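Endo-1,4-beta-xylanase (Bacteroides thetaiotaomicron VPI-5482, PDB 3KST) probably hydrolyses O-glycosidic bonds in xylan-type plant polysaccharides, as a calcium-binding member of glycoside hydrolase family 43. Local coordinates at residues Asn20-Tyr28 with Trp270-Tyr281; Trp181-Gly191 with Tyr205-Gly216. All coordinates share one frame; numbering follows the deposited sequence. Where two conformers were deposited one is given.

Contact 1: Asn20-Tyr28 with Trp270-Tyr281; sequences NYLPIADPY and WSAAEIQPRTSY
A25 and D26 meet R278 at the seam between two blades of the five-bladed beta-propeller of family 43 glycosidases. Residues 20-28 lead into strand 27-32, the first of one blade. Strand 279-287 belongs to the neighbouring blade, beside 262-268. The A25 methyl sits over the centre of one face of the R278 guanidinium, with CB 3.3 Å from CZ. The arginine chain runs extended at chi2 and then bends at chi3 (-67°), which folds the guanidinium over this methyl. NH1 of R278 comes within 3.8 Å of D26 OD1, a long salt bridge. The two charged planes are nearly perpendicular, so the groups do not pair side by side. Two waters at the guanidinium edge bridge the charged groups. Each accepts from NH1, one of them weakly, and donates to a different D26 oxygen. D26 is the predicted proton acceptor, and its OD2 also bonds to T41 OG1.

S280 grips the chain next to this site. Its OG donates to I24 O at 2.8 Å, coming from above the carbonyl plane. The same OG lies 3.2 Å from P27 CG. S280 N donates to L22 O at 2.9 Å, in the carbonyl plane. L22 O also accepts from I24 N, closing an inverse gamma turn centred on P23.

Farther out, W270 CZ3 lies over the centre of the Y21 ring. The planes meet obliquely, at 52°, and W270 CH2 is 3.3 Å from Y21 CE1. Y281 OH lies at the edge of the Y21 ring. T279 OG1 stands between its own N and carbonyl carbon (chi1 80°). There it shares a 2.7 Å hydrogen bond with a water that accepts from L22 N and donates to S280 O.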
loop_
_atom_site.group_PDB
_atom_site.type_symbol
_atom_site.label_atom_id
_atom_site.label_comp_id
_atom_site.label_asym_id
_atom_site.label_seq_id
_atom_site.Cartn_x
_atom_site.Cartn_y
_atom_site.Cartn_z
ATOM N N ASN A 20 -17.279 -13.988 -1.537
ATOM C CA ASN A 20 -16.385 -14.754 -0.629
ATOM C C ASN A 20 -14.919 -14.268 -0.628
ATOM O O ASN A 20 -14.033 -14.976 -0.176
ATOM C CB ASN A 20 -16.465 -16.273 -0.944
ATOM C CG ASN A 20 -17.807 -16.885 -0.541
ATOM O OD1 ASN A 20 -18.333 -16.597 0.539
ATOM N ND2 ASN A 20 -18.340 -17.772 -1.386
ATOM N N TYR A 21 -14.666 -13.063 -1.133
ATOM C CA TYR A 21 -13.321 -12.485 -1.237
ATOM C C TYR A 21 -13.408 -11.027 -0.880
ATOM O O TYR A 21 -14.502 -10.489 -0.794
ATOM C CB TYR A 21 -12.826 -12.577 -2.679
ATOM C CG TYR A 21 -12.896 -13.947 -3.207
ATOM C CD1 TYR A 21 -14.058 -14.402 -3.835
ATOM C CD2 TYR A 21 -11.827 -14.847 -3.028
ATOM C CE1 TYR A 21 -14.156 -15.712 -4.278
ATOM C CE2 TYR A 21 -11.916 -16.157 -3.479
ATOM C CZ TYR A 21 -13.076 -16.583 -4.114
ATOM O OH TYR A 21 -13.159 -17.866 -4.582
ATOM N N LEU A 22 -12.265 -10.392 -0.670
ATOM C CA LEU A 22 -12.204 -8.925 -0.521
ATOM C C LEU A 22 -11.648 -8.482 -1.892
ATOM O O LEU A 22 -10.431 -8.567 -2.134
ATOM C CB LEU A 22 -11.339 -8.518 0.665
ATOM C CG LEU A 22 -11.211 -7.002 0.808
ATOM C CD1 LEU A 22 -12.589 -6.319 0.820
ATOM C CD2 LEU A 22 -10.410 -6.642 2.036
ATOM N N PRO A 23 -12.534 -8.000 -2.790
ATOM C CA PRO A 23 -12.173 -7.864 -4.183
ATOM C C PRO A 23 -11.358 -6.629 -4.571
ATOM O O PRO A 23 -11.776 -5.851 -5.442
ATOM C CB PRO A 23 -13.544 -7.912 -4.862
ATOM C CG PRO A 23 -14.406 -7.179 -3.935
ATOM C CD PRO A 23 -13.937 -7.550 -2.566
ATOM N N ILE A 24 -10.186 -6.480 -3.966
ATOM C CA ILE A 24 -9.253 -5.363 -4.289
ATOM C C ILE A 24 -7.820 -5.881 -4.441
ATOM O O ILE A 24 -7.463 -6.948 -3.905
ATOM C CB ILE A 24 -9.241 -4.242 -3.205
ATOM C CG1 ILE A 24 -8.853 -4.802 -1.807
ATOM C CG2 ILE A 24 -10.614 -3.546 -3.128
ATOM C CD1 ILE A 24 -8.850 -3.792 -0.661
ATOM N N ALA A 25 -7.023 -5.106 -5.179
ATOM C CA ALA A 25 -5.582 -5.304 -5.293
ATOM C C ALA A 25 -4.916 -4.147 -4.520
ATOM O O ALA A 25 -5.576 -3.196 -4.081
ATOM C CB ALA A 25 -5.142 -5.309 -6.757
ATOM N N ASP A 26 -3.607 -4.251 -4.364
ATOM C CA ASP A 26 -2.763 -3.224 -3.727
ATOM C C ASP A 26 -3.361 -2.691 -2.409
ATOM O O ASP A 26 -3.440 -1.450 -2.212
ATOM C CB ASP A 26 -2.598 -2.084 -4.748
ATOM C CG ASP A 26 -2.129 -2.564 -6.133
ATOM O OD1 ASP A 26 -1.315 -3.535 -6.236
ATOM O OD2 ASP A 26 -2.540 -1.941 -7.140
ATOM N N PRO A 27 -3.859 -3.607 -1.536
ATOM C CA PRO A 27 -4.581 -3.183 -0.354
ATOM C C PRO A 27 -3.838 -2.374 0.707
ATOM O O PRO A 27 -2.614 -2.506 0.897
ATOM C CB PRO A 27 -5.077 -4.532 0.236
ATOM C CG PRO A 27 -3.967 -5.445 -0.094
ATOM C CD PRO A 27 -3.743 -5.081 -1.533
ATOM N N TYR A 28 -4.614 -1.497 1.345
ATOM C CA TYR A 28 -4.186 -0.732 2.508
ATOM C C TYR A 28 -5.302 -0.712 3.558
ATOM O O TYR A 28 -6.447 -0.435 3.207
ATOM C CB TYR A 28 -3.867 0.723 2.116
ATOM C CG TYR A 28 -3.287 1.487 3.267
ATOM C CD1 TYR A 28 -1.913 1.488 3.499
ATOM C CD2 TYR A 28 -4.127 2.155 4.190
ATOM C CE1 TYR A 28 -1.363 2.178 4.628
ATOM C CE2 TYR A 28 -3.587 2.850 5.297
ATOM C CZ TYR A 28 -2.233 2.852 5.514
ATOM O OH TYR A 28 -1.736 3.511 6.607
ATOM N N TRP A 270 -6.300 -14.355 -8.641
ATOM C CA TRP A 270 -7.596 -15.011 -8.474
ATOM C C TRP A 270 -7.422 -16.504 -8.166
ATOM O O TRP A 270 -8.079 -17.034 -7.279
ATOM C CB TRP A 270 -8.475 -14.800 -9.699
ATOM C CG TRP A 270 -9.705 -15.571 -9.655
ATOM C CD1 TRP A 270 -9.976 -16.680 -10.378
ATOM C CD2 TRP A 270 -10.825 -15.379 -8.771
ATOM N NE1 TRP A 270 -11.201 -17.174 -10.047
ATOM C CE2 TRP A 270 -11.744 -16.403 -9.054
ATOM C CE3 TRP A 270 -11.147 -14.431 -7.786
ATOM C CZ2 TRP A 270 -12.969 -16.524 -8.382
ATOM C CZ3 TRP A 270 -12.349 -14.552 -7.118
ATOM C CH2 TRP A 270 -13.259 -15.598 -7.441
ATOM N N SER A 271 -6.485 -17.142 -8.850
ATOM C CA SER A 271 -6.195 -18.573 -8.674
ATOM C C SER A 271 -4.919 -18.872 -9.446
ATOM O O SER A 271 -4.392 -17.981 -10.109
ATOM C CB SER A 271 -7.333 -19.386 -9.302
ATOM O OG SER A 271 -7.374 -19.125 -10.692
ATOM N N ALA A 272 -4.441 -20.122 -9.402
ATOM C CA ALA A 272 -3.272 -20.541 -10.196
ATOM C C ALA A 272 -3.468 -20.416 -11.727
ATOM O O ALA A 272 -2.485 -20.217 -12.453
ATOM C CB ALA A 272 -2.863 -21.995 -9.847
ATOM N N ALA A 273 -4.719 -20.526 -12.208
ATOM C CA ALA A 273 -5.057 -20.447 -13.651
ATOM C C ALA A 273 -5.281 -19.037 -14.218
ATOM O O ALA A 273 -4.983 -18.773 -15.389
ATOM C CB ALA A 273 -6.308 -21.306 -13.931
ATOM N N GLU A 274 -5.775 -18.132 -13.378
ATOM C CA GLU A 274 -6.219 -16.812 -13.795
ATOM C C GLU A 274 -5.692 -15.732 -12.834
ATOM O O GLU A 274 -5.795 -15.890 -11.625
ATOM C CB GLU A 274 -7.752 -16.888 -13.773
ATOM C CG GLU A 274 -8.530 -15.617 -14.046
ATOM C CD GLU A 274 -8.373 -15.040 -15.447
ATOM O OE1 GLU A 274 -7.985 -15.802 -16.379
ATOM O OE2 GLU A 274 -8.670 -13.813 -15.597
ATOM N N ILE A 275 -5.132 -14.655 -13.369
ATOM C CA ILE A 275 -4.676 -13.531 -12.533
ATOM C C ILE A 275 -5.870 -12.719 -12.031
ATOM O O ILE A 275 -5.976 -12.444 -10.822
ATOM C CB ILE A 275 -3.749 -12.574 -13.294
ATOM C CG1 ILE A 275 -2.435 -13.261 -13.652
ATOM C CG2 ILE A 275 -3.464 -11.288 -12.484
ATOM C CD1 ILE A 275 -1.626 -12.500 -14.627
ATOM N N GLN A 276 -6.756 -12.350 -12.960
ATOM C CA GLN A 276 -7.884 -11.465 -12.653
ATOM C C GLN A 276 -9.170 -12.140 -12.171
ATOM O O GLN A 276 -9.603 -13.113 -12.779
ATOM C CB GLN A 276 -8.326 -10.653 -13.861
ATOM C CG GLN A 276 -7.362 -9.713 -14.462
ATOM C CD GLN A 276 -8.057 -8.872 -15.526
ATOM O OE1 GLN A 276 -8.904 -8.016 -15.219
ATOM N NE2 GLN A 276 -7.722 -9.124 -16.784
ATOM N N PRO A 277 -9.865 -11.549 -11.184
ATOM C CA PRO A 277 -9.534 -10.322 -10.476
ATOM C C PRO A 277 -8.671 -10.661 -9.262
ATOM O O PRO A 277 -8.898 -11.684 -8.607
ATOM C CB PRO A 277 -10.907 -9.765 -10.079
ATOM C CG PRO A 277 -11.763 -10.950 -9.902
ATOM C CD PRO A 277 -11.177 -12.070 -10.747
ATOM N N ARG A 278 -7.641 -9.867 -8.995
ATOM C CA ARG A 278 -6.896 -10.041 -7.745
ATOM C C ARG A 278 -7.814 -9.706 -6.546
ATOM O O ARG A 278 -8.719 -8.852 -6.647
ATOM C CB ARG A 278 -5.632 -9.190 -7.729
ATOM C CG ARG A 278 -4.585 -9.639 -8.759
ATOM C CD ARG A 278 -3.475 -8.619 -8.915
ATOM N NE ARG A 278 -4.031 -7.395 -9.515
ATOM C CZ ARG A 278 -3.454 -6.185 -9.514
ATOM N NH1 ARG A 278 -2.266 -5.972 -8.938
ATOM N NH2 ARG A 278 -4.095 -5.172 -10.101
ATOM N N THR A 279 -7.584 -10.406 -5.439
ATOM C CA THR A 279 -8.327 -10.236 -4.185
ATOM C C THR A 279 -7.340 -10.224 -3.035
ATOM O O THR A 279 -6.189 -10.634 -3.201
ATOM C CB THR A 279 -9.418 -11.312 -4.003
ATOM O OG1 THR A 279 -8.834 -12.536 -3.531
ATOM C CG2 THR A 279 -10.193 -11.559 -5.327
ATOM N N SER A 280 -7.783 -9.752 -1.866
ATOM C CA SER A 280 -6.894 -9.531 -0.738
ATOM C C SER A 280 -7.095 -10.465 0.438
ATOM O O SER A 280 -8.178 -11.010 0.629
ATOM C CB SER A 280 -6.934 -8.063 -0.331
ATOM O OG SER A 280 -6.289 -7.296 -1.336
ATOM N N TYR A 281 -6.007 -10.638 1.180
ATOM C CA TYR A 281 -5.841 -11.608 2.282
ATOM C C TYR A 281 -5.014 -10.974 3.402
ATOM O O TYR A 281 -4.339 -9.969 3.192
ATOM C CB TYR A 281 -5.116 -12.859 1.765
ATOM C CG TYR A 281 -5.870 -13.584 0.666
ATOM C CD1 TYR A 281 -6.854 -14.511 0.985
ATOM C CD2 TYR A 281 -5.633 -13.310 -0.692
ATOM C CE1 TYR A 281 -7.576 -15.158 -0.005
ATOM C CE2 TYR A 281 -6.343 -13.939 -1.701
ATOM C CZ TYR A 281 -7.341 -14.873 -1.338
ATOM O OH TYR A 281 -8.046 -15.515 -2.318
HETATM O O HOH W 1 -9.882 -12.302 -1.035
HETATM O O HOH W 2 -9.925 -6.829 -8.171
HETATM O O HOH W 3 0.273 -4.654 -8.110
HETATM O O HOH W 4 -1.951 -2.932 -9.550
#

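Contact 2: Trp181-Gly191 with Tyr205-Gly216; sequences WELLQGKVAEG and YSANHYENKGYG
G216 O lies at the edge of the W181 indole, in its plane, 3.5 Å from CZ3. E182 CG covers the centre of one indole face. The E182 carboxylate then meets the Y205 ring at its edge, where Y205 OH donates to OE2 at 2.7 Å. The Y215 ring has Y210 CA over one face and E190 OE2 at its edge. Y215 OH donates to the anti lone pair of that oxygen at 2.6 Å, with carboxylate and ring planes at 87°. The extended E190 chain carries the carboxylate to this hydroxyl. E190 is the predicted proton donor; N152 ND2 holds its OE1, and a water links OE2 to Y210 N.

N208 ties residues 181-185 down with both ends of its amide. ND2 donates almost straight to W181 O at 2.8 Å, while OD1 accepts from L184 N and Q185 N on one face of its plane. Beside it, N212 ND2 meets a lone pair of Q185 OE1 at 2.8 Å, the two amides nearly perpendicular. N212 OD1 accepts from G214 N in an Asx turn.

E190 pairs with S206 and A189 with A207, in antiparallel register. Strands 189-197 and 200-207 form a hairpin at one side of a four-stranded propeller blade. Strand 216-222 flanks 200-207, and V188 touches strand 152-158 of the adjacent blade.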
loop_
_atom_site.group_PDB
_atom_site.type_symbol
_atom_site.label_atom_id
_atom_site.label_comp_id
_atom_site.label_asym_id
_atom_site.label_seq_id
_atom_site.Cartn_x
_atom_site.Cartn_y
_atom_site.Cartn_z
ATOM N N TRP A 181 15.381 -13.360 -6.799
ATOM C CA TRP A 181 13.932 -13.415 -6.498
ATOM C C TRP A 181 13.186 -12.173 -6.977
ATOM O O TRP A 181 11.989 -12.257 -7.249
ATOM C CB TRP A 181 13.638 -13.645 -5.012
ATOM C CG TRP A 181 13.726 -12.433 -4.087
ATOM C CD1 TRP A 181 14.800 -12.038 -3.335
ATOM C CD2 TRP A 181 12.683 -11.484 -3.816
ATOM N NE1 TRP A 181 14.499 -10.897 -2.640
ATOM C CE2 TRP A 181 13.204 -10.543 -2.894
ATOM C CE3 TRP A 181 11.359 -11.326 -4.283
ATOM C CZ2 TRP A 181 12.451 -9.450 -2.429
ATOM C CZ3 TRP A 181 10.606 -10.265 -3.807
ATOM C CH2 TRP A 181 11.154 -9.339 -2.886
ATOM N N GLU A 182 13.906 -11.045 -7.063
ATOM C CA GLU A 182 13.373 -9.758 -7.546
ATOM C C GLU A 182 13.389 -9.584 -9.073
ATOM O O GLU A 182 12.928 -8.556 -9.551
ATOM C CB GLU A 182 14.223 -8.589 -6.984
ATOM C CG GLU A 182 14.295 -8.506 -5.489
ATOM C CD GLU A 182 15.309 -7.505 -4.979
ATOM O OE1 GLU A 182 16.320 -7.210 -5.683
ATOM O OE2 GLU A 182 15.121 -7.068 -3.826
ATOM N N LEU A 183 13.965 -10.534 -9.815
ATOM C CA LEU A 183 14.110 -10.488 -11.257
ATOM C C LEU A 183 13.551 -11.759 -11.936
ATOM O O LEU A 183 14.175 -12.329 -12.842
ATOM C CB LEU A 183 15.602 -10.262 -11.613
ATOM C CG LEU A 183 16.233 -8.966 -11.056
ATOM C CD1 LEU A 183 17.750 -8.967 -11.203
ATOM C CD2 LEU A 183 15.618 -7.764 -11.722
ATOM N N LEU A 184 12.384 -12.209 -11.468
ATOM C CA LEU A 184 11.651 -13.279 -12.128
ATOM C C LEU A 184 10.963 -12.757 -13.405
ATOM O O LEU A 184 10.900 -13.477 -14.402
ATOM C CB LEU A 184 10.655 -13.934 -11.170
ATOM C CG LEU A 184 11.182 -14.759 -9.995
ATOM C CD1 LEU A 184 10.050 -15.030 -8.992
ATOM C CD2 LEU A 184 11.827 -16.094 -10.447
ATOM N N GLN A 185 10.439 -11.523 -13.388
ATOM C CA GLN A 185 9.792 -10.937 -14.562
ATOM C C GLN A 185 9.922 -9.414 -14.531
ATOM O O GLN A 185 9.534 -8.803 -13.551
ATOM C CB GLN A 185 8.322 -11.341 -14.617
ATOM C CG GLN A 185 7.581 -10.816 -15.802
ATOM C CD GLN A 185 6.158 -11.356 -15.920
ATOM O OE1 GLN A 185 5.851 -12.465 -15.472
ATOM N NE2 GLN A 185 5.288 -10.578 -16.546
ATOM N N GLY A 186 10.481 -8.827 -15.587
ATOM C CA GLY A 186 10.683 -7.390 -15.640
ATOM C C GLY A 186 11.721 -6.942 -14.628
ATOM O O GLY A 186 12.462 -7.753 -14.080
ATOM N N LYS A 187 11.767 -5.628 -14.395
ATOM C CA LYS A 187 12.685 -5.014 -13.423
ATOM C C LYS A 187 11.778 -4.077 -12.630
ATOM O O LYS A 187 11.510 -2.957 -13.056
ATOM C CB LYS A 187 13.810 -4.285 -14.150
ATOM C CG LYS A 187 14.864 -3.778 -13.214
ATOM C CD LYS A 187 16.034 -3.129 -13.932
ATOM C CE LYS A 187 17.108 -2.751 -12.941
ATOM N NZ LYS A 187 18.385 -2.291 -13.531
ATOM N N VAL A 188 11.284 -4.574 -11.490
ATOM C CA VAL A 188 10.252 -3.894 -10.703
ATOM C C VAL A 188 10.445 -4.000 -9.195
ATOM O O VAL A 188 10.557 -5.107 -8.690
ATOM C CB VAL A 188 8.843 -4.520 -11.017
ATOM C CG1 VAL A 188 7.717 -3.928 -10.110
ATOM C CG2 VAL A 188 8.477 -4.364 -12.505
ATOM N N ALA A 189 10.514 -2.853 -8.519
ATOM C CA ALA A 189 10.523 -2.723 -7.064
ATOM C C ALA A 189 9.418 -1.667 -6.877
ATOM O O ALA A 189 9.437 -0.601 -7.532
ATOM C CB ALA A 189 11.847 -2.226 -6.564
ATOM N N GLU A 190 8.422 -1.968 -6.061
ATOM C CA GLU A 190 7.245 -1.096 -5.946
ATOM C C GLU A 190 6.448 -1.385 -4.685
ATOM O O GLU A 190 6.890 -2.176 -3.830
ATOM C CB GLU A 190 6.355 -1.262 -7.196
ATOM C CG GLU A 190 5.697 -2.651 -7.349
ATOM C CD GLU A 190 4.858 -2.811 -8.633
ATOM O OE1 GLU A 190 5.008 -2.009 -9.585
ATOM O OE2 GLU A 190 4.048 -3.762 -8.672
ATOM N N GLY A 191 5.279 -0.735 -4.581
ATOM C CA GLY A 191 4.386 -0.876 -3.449
ATOM C C GLY A 191 5.077 -0.676 -2.109
ATOM O O GLY A 191 4.965 -1.539 -1.249
ATOM N N TYR A 205 8.611 -3.675 0.631
ATOM C CA TYR A 205 8.273 -3.488 -0.776
ATOM C C TYR A 205 7.987 -4.780 -1.502
ATOM O O TYR A 205 8.311 -5.872 -0.986
ATOM C CB TYR A 205 9.466 -2.756 -1.470
ATOM C CG TYR A 205 10.742 -3.580 -1.494
ATOM C CD1 TYR A 205 11.674 -3.507 -0.446
ATOM C CD2 TYR A 205 11.015 -4.451 -2.566
ATOM C CE1 TYR A 205 12.855 -4.305 -0.467
ATOM C CE2 TYR A 205 12.190 -5.258 -2.586
ATOM C CZ TYR A 205 13.103 -5.152 -1.536
ATOM O OH TYR A 205 14.238 -5.935 -1.511
ATOM N N SER A 206 7.423 -4.639 -2.699
ATOM C CA SER A 206 7.169 -5.775 -3.593
ATOM C C SER A 206 8.079 -5.724 -4.834
ATOM O O SER A 206 8.446 -4.646 -5.298
ATOM C CB SER A 206 5.702 -5.803 -4.023
ATOM O OG SER A 206 4.810 -5.860 -2.921
ATOM N N ALA A 207 8.472 -6.892 -5.349
ATOM C CA ALA A 207 9.265 -6.994 -6.582
ATOM C C ALA A 207 8.637 -7.961 -7.580
ATOM O O ALA A 207 7.876 -8.868 -7.177
ATOM C CB ALA A 207 10.752 -7.351 -6.278
ATOM N N ASN A 208 8.965 -7.718 -8.858
ATOM C CA ASN A 208 8.480 -8.405 -10.072
ATOM C C ASN A 208 7.215 -7.799 -10.594
ATOM O O ASN A 208 6.503 -7.089 -9.853
ATOM C CB ASN A 208 8.311 -9.921 -9.901
ATOM C CG ASN A 208 9.584 -10.568 -9.556
ATOM O OD1 ASN A 208 10.505 -10.590 -10.378
ATOM N ND2 ASN A 208 9.690 -11.072 -8.325
ATOM N N HIS A 209 6.977 -7.989 -11.895
ATOM C CA HIS A 209 5.694 -7.594 -12.497
ATOM C C HIS A 209 4.595 -8.326 -11.698
ATOM O O HIS A 209 4.723 -9.518 -11.428
ATOM C CB HIS A 209 5.630 -8.036 -13.958
ATOM C CG HIS A 209 4.558 -7.362 -14.748
ATOM N ND1 HIS A 209 3.218 -7.609 -14.558
ATOM C CD2 HIS A 209 4.635 -6.479 -15.773
ATOM C CE1 HIS A 209 2.512 -6.879 -15.403
ATOM N NE2 HIS A 209 3.349 -6.203 -16.167
ATOM N N TYR A 210 3.531 -7.623 -11.320
ATOM C CA TYR A 210 2.437 -8.218 -10.499
ATOM C C TYR A 210 1.813 -9.482 -11.118
ATOM O O TYR A 210 1.283 -10.341 -10.398
ATOM C CB TYR A 210 1.358 -7.179 -10.137
ATOM C CG TYR A 210 0.368 -6.856 -11.214
ATOM C CD1 TYR A 210 -0.788 -7.662 -11.400
ATOM C CD2 TYR A 210 0.553 -5.770 -12.060
ATOM C CE1 TYR A 210 -1.727 -7.377 -12.413
ATOM C CE2 TYR A 210 -0.385 -5.472 -13.090
ATOM C CZ TYR A 210 -1.516 -6.274 -13.245
ATOM O OH TYR A 210 -2.422 -5.973 -14.230
ATOM N N GLU A 211 1.848 -9.565 -12.452
ATOM C CA GLU A 211 1.335 -10.724 -13.181
ATOM C C GLU A 211 2.112 -12.010 -12.954
ATOM O O GLU A 211 1.596 -13.078 -13.243
ATOM C CB GLU A 211 1.237 -10.413 -14.667
ATOM C CG GLU A 211 0.128 -9.389 -14.972
ATOM C CD GLU A 211 -0.098 -9.144 -16.454
ATOM O OE1 GLU A 211 0.681 -9.651 -17.311
ATOM O OE2 GLU A 211 -1.088 -8.435 -16.756
ATOM N N ASN A 212 3.346 -11.920 -12.460
ATOM C CA ASN A 212 4.151 -13.114 -12.213
ATOM C C ASN A 212 3.672 -13.832 -10.965
ATOM O O ASN A 212 3.408 -13.186 -9.945
ATOM C CB ASN A 212 5.634 -12.761 -12.043
ATOM C CG ASN A 212 6.529 -13.947 -12.291
ATOM O OD1 ASN A 212 6.911 -14.624 -11.365
ATOM N ND2 ASN A 212 6.827 -14.221 -13.559
ATOM N N LYS A 213 3.603 -15.170 -10.994
ATOM C CA LYS A 213 3.242 -15.929 -9.774
ATOM C C LYS A 213 4.211 -15.712 -8.612
ATOM O O LYS A 213 3.845 -15.959 -7.474
ATOM C CB LYS A 213 3.091 -17.448 -10.039
ATOM C CG LYS A 213 1.939 -17.770 -10.911
ATOM C CD LYS A 213 1.982 -19.226 -11.316
ATOM C CE LYS A 213 0.820 -19.592 -12.179
ATOM N NZ LYS A 213 1.022 -20.951 -12.713
ATOM N N GLY A 214 5.448 -15.304 -8.949
ATOM C CA GLY A 214 6.519 -14.977 -8.038
ATOM C C GLY A 214 6.590 -13.544 -7.552
ATOM O O GLY A 214 7.620 -13.159 -6.911
ATOM N N TYR A 215 5.546 -12.743 -7.829
ATOM C CA TYR A 215 5.392 -11.430 -7.162
ATOM C C TYR A 215 5.583 -11.725 -5.670
ATOM O O TYR A 215 5.022 -12.725 -5.142
ATOM C CB TYR A 215 3.997 -10.849 -7.379
ATOM C CG TYR A 215 3.810 -9.348 -7.168
ATOM C CD1 TYR A 215 4.653 -8.411 -7.777
ATOM C CD2 TYR A 215 2.695 -8.863 -6.496
ATOM C CE1 TYR A 215 4.437 -7.015 -7.636
ATOM C CE2 TYR A 215 2.474 -7.467 -6.341
ATOM C CZ TYR A 215 3.354 -6.565 -6.919
ATOM O OH TYR A 215 3.130 -5.230 -6.783
ATOM N N GLY A 216 6.394 -10.907 -4.998
ATOM C CA GLY A 216 6.694 -11.128 -3.600
ATOM C C GLY A 216 7.116 -9.902 -2.837
ATOM O O GLY A 216 7.416 -8.879 -3.435
HETATM O O HOH W 5 2.661 -11.309 -17.885
HETATM O O HOH W 6 3.814 -4.596 -11.236
HETATM O O HOH W 7 4.450 -4.140 -0.994
#

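Overall arrangement
Contact 1 joins two blades of the propeller and contact 2 lies mainly within another, with centres about 16 Å apart. They face each other across the predicted active site. D26 of contact 1 and E190 of contact 2 have OD1 and OE2 5.9 Å apart, consistent with a proton acceptor and donor sharing one pocket. D130, predicted to tune the donor, is about 3 Å from the E190 side chain and 6 Å from that of D26. The calcium ion, bound by E83 and H251, is about 6 Å from the D26 side chain. The contacts touch directly where R278 makes a cation-pi contact with Y210, NH1 to CD1 3.3 Å. I275 packs on E211 nearby.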